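Local structure of flagellar hook-associated protein 2 (Helicobacter pylori, 6IWY) at residues A[15-20]-A[393-398]; A[36-41]-A[380-385]; A[94-99]-A[116-121]. The protein caps the growing tip of the flagellar filament, promotes polymerization of flagellin subunits there and prevents them from leaking out unpolymerized. All blocks are in the same frame, centred on the assembly; numbering follows the deposited sequence.

Interaction 1: residues A[15-20]-A[393-398]; sequences DALSAS and ITLEQT
Strands 17-19 and 393-395 pair as a small two-stranded antiparallel sheet, which ends in a classic beta bulge where A16 faces both E396 and Q397. S18 and T394 form the hydrogen-bonded pair of the sheet. S18 N donates to T394 O at 3.3 Å, and T394 N returns a bond to S18 O. L17 with L395 and A19 with I393 are the flanking non-hydrogen-bonded pairs. At the bulge the carbonyl of A16 takes two donors from the same face of its plane. E396 N lies 2.8 Å and Q397 N 2.9 Å from A16 O, so this one acceptor is gripped twice, as in a classic bulge. L17, A19, I393 and L395 share one face. The L17 side chain stands with CG between its backbone N and carbonyl carbon (chi1 63°). This sets CD1 3.9 Å from I393 CG2 and CD2 3.9 Å from L395 CD2. V32, A405 and I407 also touch L17, so this face packs on the four-stranded sheet of strands 30-36 and 405-407. The other face carries S18 and T394. E396, at the bulge, brings its carboxylate to S18 without a hydrogen bond, since OE1 meets S18 N at a poor angle. Beyond the bulge, Q397 extends beside D15, and its amide carbon CD lies 3.4 Å from D15 O.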
loop_
_atom_site.group_PDB
_atom_site.type_symbol
_atom_site.label_atom_id
_atom_site.label_comp_id
_atom_site.label_asym_id
_atom_site.label_seq_id
_atom_site.Cartn_x
_atom_site.Cartn_y
_atom_site.Cartn_z
ATOM N N ASP A 15 -9.655 -7.621 -36.425
ATOM C CA ASP A 15 -10.059 -6.479 -35.594
ATOM C C ASP A 15 -9.089 -6.192 -34.431
ATOM O O ASP A 15 -9.426 -5.445 -33.514
ATOM C CB ASP A 15 -11.474 -6.714 -35.036
ATOM C CG ASP A 15 -12.451 -7.265 -36.091
ATOM O OD1 ASP A 15 -12.349 -6.861 -37.267
ATOM O OD2 ASP A 15 -13.334 -8.095 -35.750
ATOM N N ALA A 16 -7.884 -6.751 -34.476
ATOM C CA ALA A 16 -7.008 -6.773 -33.311
ATOM C C ALA A 16 -6.181 -5.495 -33.131
ATOM O O ALA A 16 -5.731 -5.194 -32.008
ATOM C CB ALA A 16 -6.086 -7.980 -33.393
ATOM N N LEU A 17 -5.937 -4.771 -34.228
ATOM C CA LEU A 17 -5.184 -3.525 -34.156
ATOM C C LEU A 17 -5.427 -2.621 -35.357
ATOM O O LEU A 17 -5.859 -3.074 -36.423
ATOM C CB LEU A 17 -3.688 -3.819 -34.011
ATOM C CG LEU A 17 -3.005 -4.566 -35.159
ATOM C CD1 LEU A 17 -2.514 -3.598 -36.259
ATOM C CD2 LEU A 17 -1.852 -5.382 -34.606
ATOM N N SER A 18 -5.128 -1.338 -35.168
ATOM C CA SER A 18 -5.228 -0.332 -36.235
ATOM C C SER A 18 -3.901 0.423 -36.424
ATOM O O SER A 18 -3.418 1.061 -35.504
ATOM C CB SER A 18 -6.357 0.660 -35.921
ATOM O OG SER A 18 -6.159 1.270 -34.653
ATOM N N ALA A 19 -3.340 0.357 -37.627
ATOM C CA ALA A 19 -2.050 0.974 -37.926
ATOM C C ALA A 19 -2.165 2.214 -38.826
ATOM O O ALA A 19 -3.040 2.275 -39.688
ATOM C CB ALA A 19 -1.121 -0.059 -38.559
ATOM N N SER A 20 -1.265 3.182 -38.621
ATOM C CA SER A 20 -1.280 4.476 -39.333
ATOM C C SER A 20 -0.262 4.462 -40.453
ATOM O O SER A 20 0.870 4.050 -40.240
ATOM C CB SER A 20 -0.948 5.632 -38.381
ATOM N N ILE A 393 1.051 1.758 -34.367
ATOM C CA ILE A 393 0.082 0.697 -34.054
ATOM C C ILE A 393 -0.577 0.925 -32.718
ATOM O O ILE A 393 0.094 1.216 -31.747
ATOM C CB ILE A 393 0.764 -0.689 -33.958
ATOM C CG1 ILE A 393 1.445 -1.065 -35.274
ATOM C CG2 ILE A 393 -0.254 -1.775 -33.585
ATOM C CD1 ILE A 393 2.162 -2.403 -35.229
ATOM N N THR A 394 -1.894 0.761 -32.665
ATOM C CA THR A 394 -2.615 0.677 -31.395
ATOM C C THR A 394 -3.182 -0.735 -31.257
ATOM O O THR A 394 -3.850 -1.206 -32.154
ATOM C CB THR A 394 -3.761 1.702 -31.302
ATOM O OG1 THR A 394 -3.234 3.032 -31.385
ATOM C CG2 THR A 394 -4.547 1.531 -29.976
ATOM N N LEU A 395 -2.905 -1.411 -30.151
ATOM C CA LEU A 395 -3.447 -2.732 -29.938
ATOM C C LEU A 395 -4.844 -2.591 -29.344
ATOM O O LEU A 395 -5.048 -1.841 -28.382
ATOM C CB LEU A 395 -2.563 -3.559 -29.006
ATOM C CG LEU A 395 -1.121 -3.832 -29.459
ATOM C CD1 LEU A 395 -0.486 -4.835 -28.524
ATOM C CD2 LEU A 395 -1.038 -4.319 -30.910
ATOM N N GLU A 396 -5.800 -3.322 -29.916
ATOM C CA GLU A 396 -7.186 -3.279 -29.465
ATOM C C GLU A 396 -7.744 -4.618 -29.006
ATOM O O GLU A 396 -8.673 -4.637 -28.192
ATOM C CB GLU A 396 -8.061 -2.746 -30.577
ATOM C CG GLU A 396 -7.887 -1.269 -30.796
ATOM C CD GLU A 396 -8.144 -0.881 -32.240
ATOM O OE1 GLU A 396 -7.573 -1.557 -33.128
ATOM O OE2 GLU A 396 -8.917 0.073 -32.493
ATOM N N GLN A 397 -7.228 -5.722 -29.555
ATOM C CA GLN A 397 -7.679 -7.055 -29.160
ATOM C C GLN A 397 -6.626 -8.120 -29.266
ATOM O O GLN A 397 -5.689 -8.018 -30.038
ATOM C CB GLN A 397 -8.817 -7.525 -30.031
ATOM C CG GLN A 397 -9.931 -6.571 -30.201
ATOM C CD GLN A 397 -10.991 -7.157 -31.091
ATOM O OE1 GLN A 397 -10.719 -8.081 -31.863
ATOM N NE2 GLN A 397 -12.205 -6.628 -30.993
ATOM N N THR A 398 -6.833 -9.187 -28.510
ATOM C CA THR A 398 -5.995 -10.364 -28.631
ATOM C C THR A 398 -6.309 -11.055 -29.957
ATOM O O THR A 398 -7.319 -10.749 -30.606
ATOM C CB THR A 398 -6.178 -11.322 -27.432
ATOM O OG1 THR A 398 -7.577 -11.517 -27.166
ATOM C CG2 THR A 398 -5.504 -10.744 -26.182
#

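Interaction 2: residues A[36-41]-A[380-385]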
loop_
_atom_site.group_PDB
_atom_site.type_symbol
_atom_site.label_atom_id
_atom_site.label_comp_id
_atom_site.label_asym_id
_atom_site.label_seq_id
_atom_site.Cartn_x
_atom_site.Cartn_y
_atom_site.Cartn_z
ATOM N N ASN A 36 -1.491 -10.323 -25.222
ATOM C CA ASN A 36 -2.147 -9.542 -24.165
ATOM C C ASN A 36 -2.263 -8.069 -24.533
ATOM O O ASN A 36 -1.528 -7.588 -25.360
ATOM C CB ASN A 36 -1.417 -9.705 -22.829
ATOM C CG ASN A 36 -1.478 -11.140 -22.302
ATOM O OD1 ASN A 36 -0.794 -12.038 -22.821
ATOM N ND2 ASN A 36 -2.302 -11.367 -21.270
ATOM N N LEU A 37 -3.224 -7.384 -23.934
ATOM C CA LEU A 37 -3.378 -5.953 -24.059
ATOM C C LEU A 37 -2.959 -5.294 -22.761
ATOM O O LEU A 37 -3.147 -5.849 -21.677
ATOM C CB LEU A 37 -4.837 -5.603 -24.294
ATOM C CG LEU A 37 -5.470 -5.892 -25.649
ATOM C CD1 LEU A 37 -6.956 -5.499 -25.623
ATOM C CD2 LEU A 37 -4.702 -5.115 -26.724
ATOM N N ALA A 38 -2.411 -4.098 -22.876
ATOM C CA ALA A 38 -2.060 -3.297 -21.716
ATOM C C ALA A 38 -3.342 -2.850 -20.997
ATOM O O ALA A 38 -4.339 -2.560 -21.644
ATOM C CB ALA A 38 -1.200 -2.068 -22.145
ATOM N N GLN A 39 -3.283 -2.824 -19.662
ATOM C CA GLN A 39 -4.434 -2.603 -18.777
ATOM C C GLN A 39 -4.054 -1.669 -17.634
ATOM O O GLN A 39 -2.935 -1.695 -17.161
ATOM C CB GLN A 39 -4.865 -3.937 -18.150
ATOM C CG GLN A 39 -5.916 -4.772 -18.932
ATOM C CD GLN A 39 -5.946 -6.240 -18.483
ATOM O OE1 GLN A 39 -5.905 -6.542 -17.285
ATOM N NE2 GLN A 39 -5.959 -7.157 -19.451
ATOM N N GLY A 40 -4.985 -0.844 -17.193
ATOM C CA GLY A 40 -4.863 -0.160 -15.910
ATOM C C GLY A 40 -5.405 -1.062 -14.795
ATOM O O GLY A 40 -5.921 -2.142 -15.053
ATOM N N ASP A 41 -5.303 -0.590 -13.559
ATOM C CA ASP A 41 -5.718 -1.342 -12.385
ATOM C C ASP A 41 -7.163 -0.972 -12.036
ATOM O O ASP A 41 -7.563 0.168 -12.205
ATOM C CB ASP A 41 -4.790 -0.960 -11.221
ATOM C CG ASP A 41 -4.488 -2.119 -10.280
ATOM O OD1 ASP A 41 -4.800 -1.963 -9.071
ATOM O OD2 ASP A 41 -3.919 -3.158 -10.724
ATOM N N PRO A 380 4.380 -1.232 -22.104
ATOM C CA PRO A 380 3.520 -0.847 -20.986
ATOM C C PRO A 380 2.197 -0.210 -21.402
ATOM O O PRO A 380 1.376 0.125 -20.543
ATOM C CB PRO A 380 4.380 0.190 -20.239
ATOM C CG PRO A 380 5.247 0.812 -21.300
ATOM C CD PRO A 380 5.515 -0.295 -22.288
ATOM N N THR A 381 2.003 -0.020 -22.701
ATOM C CA THR A 381 0.757 0.522 -23.219
ATOM C C THR A 381 0.406 -0.147 -24.532
ATOM O O THR A 381 1.191 -0.933 -25.072
ATOM C CB THR A 381 0.789 2.058 -23.437
ATOM O OG1 THR A 381 1.598 2.355 -24.572
ATOM C CG2 THR A 381 1.287 2.805 -22.190
ATOM N N ASN A 382 -0.808 0.154 -25.006
ATOM C CA ASN A 382 -1.340 -0.418 -26.239
ATOM C C ASN A 382 -0.893 0.394 -27.469
ATOM O O ASN A 382 -1.135 0.018 -28.615
ATOM C CB ASN A 382 -2.859 -0.467 -26.150
ATOM C CG ASN A 382 -3.341 -1.562 -25.251
ATOM O OD1 ASN A 382 -2.832 -2.667 -25.312
ATOM N ND2 ASN A 382 -4.326 -1.270 -24.413
ATOM N N GLU A 383 -0.227 1.507 -27.199
ATOM C CA GLU A 383 0.219 2.408 -28.237
ATOM C C GLU A 383 1.648 1.992 -28.541
ATOM O O GLU A 383 2.525 2.258 -27.751
ATOM C CB GLU A 383 0.104 3.862 -27.740
ATOM C CG GLU A 383 -1.379 4.348 -27.489
ATOM C CD GLU A 383 -2.079 3.736 -26.223
ATOM O OE1 GLU A 383 -1.486 3.734 -25.109
ATOM O OE2 GLU A 383 -3.248 3.290 -26.347
ATOM N N VAL A 384 1.866 1.286 -29.646
ATOM C CA VAL A 384 3.160 0.661 -29.916
ATOM C C VAL A 384 3.825 1.223 -31.160
ATOM O O VAL A 384 3.706 0.664 -32.250
ATOM C CB VAL A 384 3.037 -0.848 -30.059
ATOM C CG1 VAL A 384 4.289 -1.432 -30.696
ATOM C CG2 VAL A 384 2.779 -1.479 -28.691
ATOM N N ASN A 385 4.536 2.337 -30.984
ATOM C CA ASN A 385 5.297 2.938 -32.054
ATOM C C ASN A 385 6.784 2.781 -31.762
ATOM O O ASN A 385 7.572 2.492 -32.660
ATOM C CB ASN A 385 4.928 4.418 -32.199
ATOM C CG ASN A 385 3.413 4.656 -32.303
ATOM O OD1 ASN A 385 2.605 3.717 -32.369
ATOM N ND2 ASN A 385 3.034 5.931 -32.344
#
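N382 holds A38 through both ends of its side-chain amide. A38 N donates to N382 OD1 at 2.9 Å, and N382 ND2 donates to A38 O at 3.1 Å. The second bond is the more bent, with an angle of 136° at the hydrogen. Each donor is tilted from the plane of the carbonyl it meets. The N382 side chain starts beside its own backbone N (chi1 -75°) and points its amide at the A38 backbone. The packed side lies beside this polar pair, where A38 is buried. Its methyl CB rests 3.4 Å from T381 CA. L37 crosses N382 at about a right angle, with CD2 3.4 Å from N382 OD1. The outer side is loose. The T381 side chain leaves A38 and forms an ST turn, in which E383 N makes a weak hydrogen bond to T381 OG1. P380 and E383 are exposed. Residues 37-41 link strand 30-36 to strand 42-49. An asparagine amide that takes both the N and the O of one residue resembles the peptide group of a beta-strand partner, here paired with a residue in the linker between two sheets.

Interaction 3: residues A[94-99]-A[116-121]; sequences NGEVMG and TKNTGE
K117 lies along the backbone of G95 and E96, at the open end of the beta hairpin made by strands 97-103 and 110-116. V97 and T116 form a non-hydrogen-bonded antiparallel pair there. V97 packs on F65 and T67 of strand 61-67. Next to this pair, K117 N donates to E96 O at 2.9 Å. The K117 side chain leaves with CG anti to the backbone N (chi1 -169°). Its CB faces two carbonyl oxygens, E96 O at 3.4 Å and G95 O at 3.5 Å. CG runs on past G95 O. CD lies 3.4 Å from G95 O and 4.2 Å from E96 OE2. The chain then bends, and NZ ends 5.1 Å from E96 OE2, too far for a salt bridge. E96 itself bends at chi2, which carries its carboxylate toward the end of N118. The carboxylate and amide planes are turned 58° apart, and N118 ND2 stays 3.6 Å from E96 OE1. On the hairpin side, M98 swings its methyl CE over the T116 carbonyl. T116 OG1 donates to N118 O across the turn, and also accepts from D41 N. G95 follows N94, whose Schellman motif ends helix 82-92. One backbone hydrogen bond thus crosses the contact, with K117 and M98 carbons lying against carbonyl oxygens, while the opposite charges of E96 and K117 probably add only a weak, long-range attraction at the surface.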
loop_
_atom_site.group_PDB
_atom_site.type_symbol
_atom_site.label_atom_id
_atom_site.label_comp_id
_atom_site.label_asym_id
_atom_site.label_seq_id
_atom_site.Cartn_x
_atom_site.Cartn_y
_atom_site.Cartn_z
ATOM N N ASN A 94 -3.196 13.822 -8.114
ATOM C CA ASN A 94 -3.190 14.638 -9.353
ATOM C C ASN A 94 -3.852 13.914 -10.529
ATOM O O ASN A 94 -3.463 14.103 -11.686
ATOM C CB ASN A 94 -1.767 15.015 -9.759
ATOM C CG ASN A 94 -1.403 16.411 -9.362
ATOM O OD1 ASN A 94 -0.691 16.618 -8.367
ATOM N ND2 ASN A 94 -1.863 17.394 -10.150
ATOM N N GLY A 95 -4.836 13.079 -10.246
ATOM C CA GLY A 95 -5.519 12.398 -11.319
ATOM C C GLY A 95 -4.825 11.143 -11.855
ATOM O O GLY A 95 -5.280 10.570 -12.848
ATOM N N GLU A 96 -3.759 10.684 -11.194
ATOM C CA GLU A 96 -3.035 9.496 -11.647
ATOM C C GLU A 96 -3.746 8.241 -11.176
ATOM O O GLU A 96 -3.688 7.177 -11.822
ATOM C CB GLU A 96 -1.599 9.528 -11.134
ATOM C CG GLU A 96 -0.702 10.505 -11.907
ATOM C CD GLU A 96 -0.185 9.921 -13.230
ATOM O OE1 GLU A 96 0.406 8.812 -13.216
ATOM O OE2 GLU A 96 -0.356 10.583 -14.283
ATOM N N VAL A 97 -4.368 8.367 -10.011
ATOM C CA VAL A 97 -5.236 7.340 -9.492
ATOM C C VAL A 97 -6.564 8.002 -9.329
ATOM O O VAL A 97 -6.653 9.045 -8.714
ATOM C CB VAL A 97 -4.782 6.780 -8.136
ATOM C CG1 VAL A 97 -5.632 5.557 -7.769
ATOM C CG2 VAL A 97 -3.336 6.387 -8.201
ATOM N N MET A 98 -7.590 7.403 -9.909
ATOM C CA MET A 98 -8.886 8.009 -9.963
ATOM C C MET A 98 -9.729 7.301 -8.941
ATOM O O MET A 98 -9.862 6.066 -8.956
ATOM C CB MET A 98 -9.469 7.874 -11.365
ATOM C CG MET A 98 -8.643 8.550 -12.463
ATOM S SD MET A 98 -9.218 8.250 -14.165
ATOM C CE MET A 98 -8.771 6.512 -14.384
ATOM N N GLY A 99 -10.258 8.095 -8.018
ATOM C CA GLY A 99 -11.319 7.659 -7.100
ATOM C C GLY A 99 -12.671 7.933 -7.712
ATOM O O GLY A 99 -13.083 9.069 -7.818
ATOM N N THR A 116 -6.453 3.141 -11.913
ATOM C CA THR A 116 -5.342 3.920 -12.475
ATOM C C THR A 116 -5.653 4.634 -13.782
ATOM O O THR A 116 -6.453 4.203 -14.578
ATOM C CB THR A 116 -4.079 3.085 -12.696
ATOM O OG1 THR A 116 -4.322 2.031 -13.634
ATOM C CG2 THR A 116 -3.578 2.516 -11.371
ATOM N N LYS A 117 -4.996 5.762 -13.993
ATOM C CA LYS A 117 -5.095 6.507 -15.244
ATOM C C LYS A 117 -4.319 5.833 -16.365
ATOM O O LYS A 117 -4.648 5.987 -17.541
ATOM C CB LYS A 117 -4.562 7.922 -15.055
ATOM C CG LYS A 117 -4.860 8.857 -16.218
ATOM C CD LYS A 117 -4.121 10.177 -16.043
ATOM C CE LYS A 117 -4.044 10.949 -17.348
ATOM N NZ LYS A 117 -4.132 12.413 -17.099
ATOM N N ASN A 118 -3.297 5.082 -15.987
ATOM C CA ASN A 118 -2.355 4.500 -16.917
ATOM C C ASN A 118 -2.346 3.004 -16.926
ATOM O O ASN A 118 -2.702 2.354 -15.940
ATOM C CB ASN A 118 -0.964 4.934 -16.509
ATOM C CG ASN A 118 -0.566 6.183 -17.151
ATOM O OD1 ASN A 118 -0.824 6.377 -18.326
ATOM N ND2 ASN A 118 0.077 7.057 -16.393
ATOM N N THR A 119 -1.879 2.458 -18.031
ATOM C CA THR A 119 -1.790 1.028 -18.196
ATOM C C THR A 119 -0.413 0.526 -17.825
ATOM O O THR A 119 0.436 1.289 -17.410
ATOM C CB THR A 119 -2.074 0.652 -19.643
ATOM O OG1 THR A 119 -0.962 1.038 -20.454
ATOM C CG2 THR A 119 -3.342 1.336 -20.146
ATOM N N GLY A 120 -0.191 -0.773 -17.981
ATOM C CA GLY A 120 1.125 -1.368 -17.720
ATOM C C GLY A 120 1.344 -1.834 -16.280
ATOM O O GLY A 120 0.847 -1.242 -15.319
ATOM N N GLU A 121 2.131 -2.891 -16.152
ATOM C CA GLU A 121 2.513 -3.495 -14.880
ATOM C C GLU A 121 2.909 -2.559 -13.736
ATOM O O GLU A 121 2.514 -2.788 -12.599
ATOM C CB GLU A 121 3.683 -4.426 -15.130
ATOM C CG GLU A 121 3.859 -5.431 -14.045
ATOM C CD GLU A 121 4.922 -6.452 -14.362
ATOM O OE1 GLU A 121 4.754 -7.584 -13.874
ATOM O OE2 GLU A 121 5.912 -6.133 -15.072
#

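This chain is an internal fragment of FliD, with 380-385 and 393-398 in its C-terminal family region. From the N terminus it lays down 15-20, then 36-41, and, after three strands and helix 82-92, reaches the hairpin 97-116. Interaction 3 closes the shortest loop. It is nested inside the loop of interaction 2, which is closed when 380-385 returns to 36-41. Interaction 1 closes the outermost loop at 393-398, so none of the three cross. Interactions 1 and 2 touch where L395 N probably bonds N382 O and V384 N bonds I393 O. Interactions 2 and 3 meet through T119 with P380. Interaction 2 joins the other two, which do not touch each other.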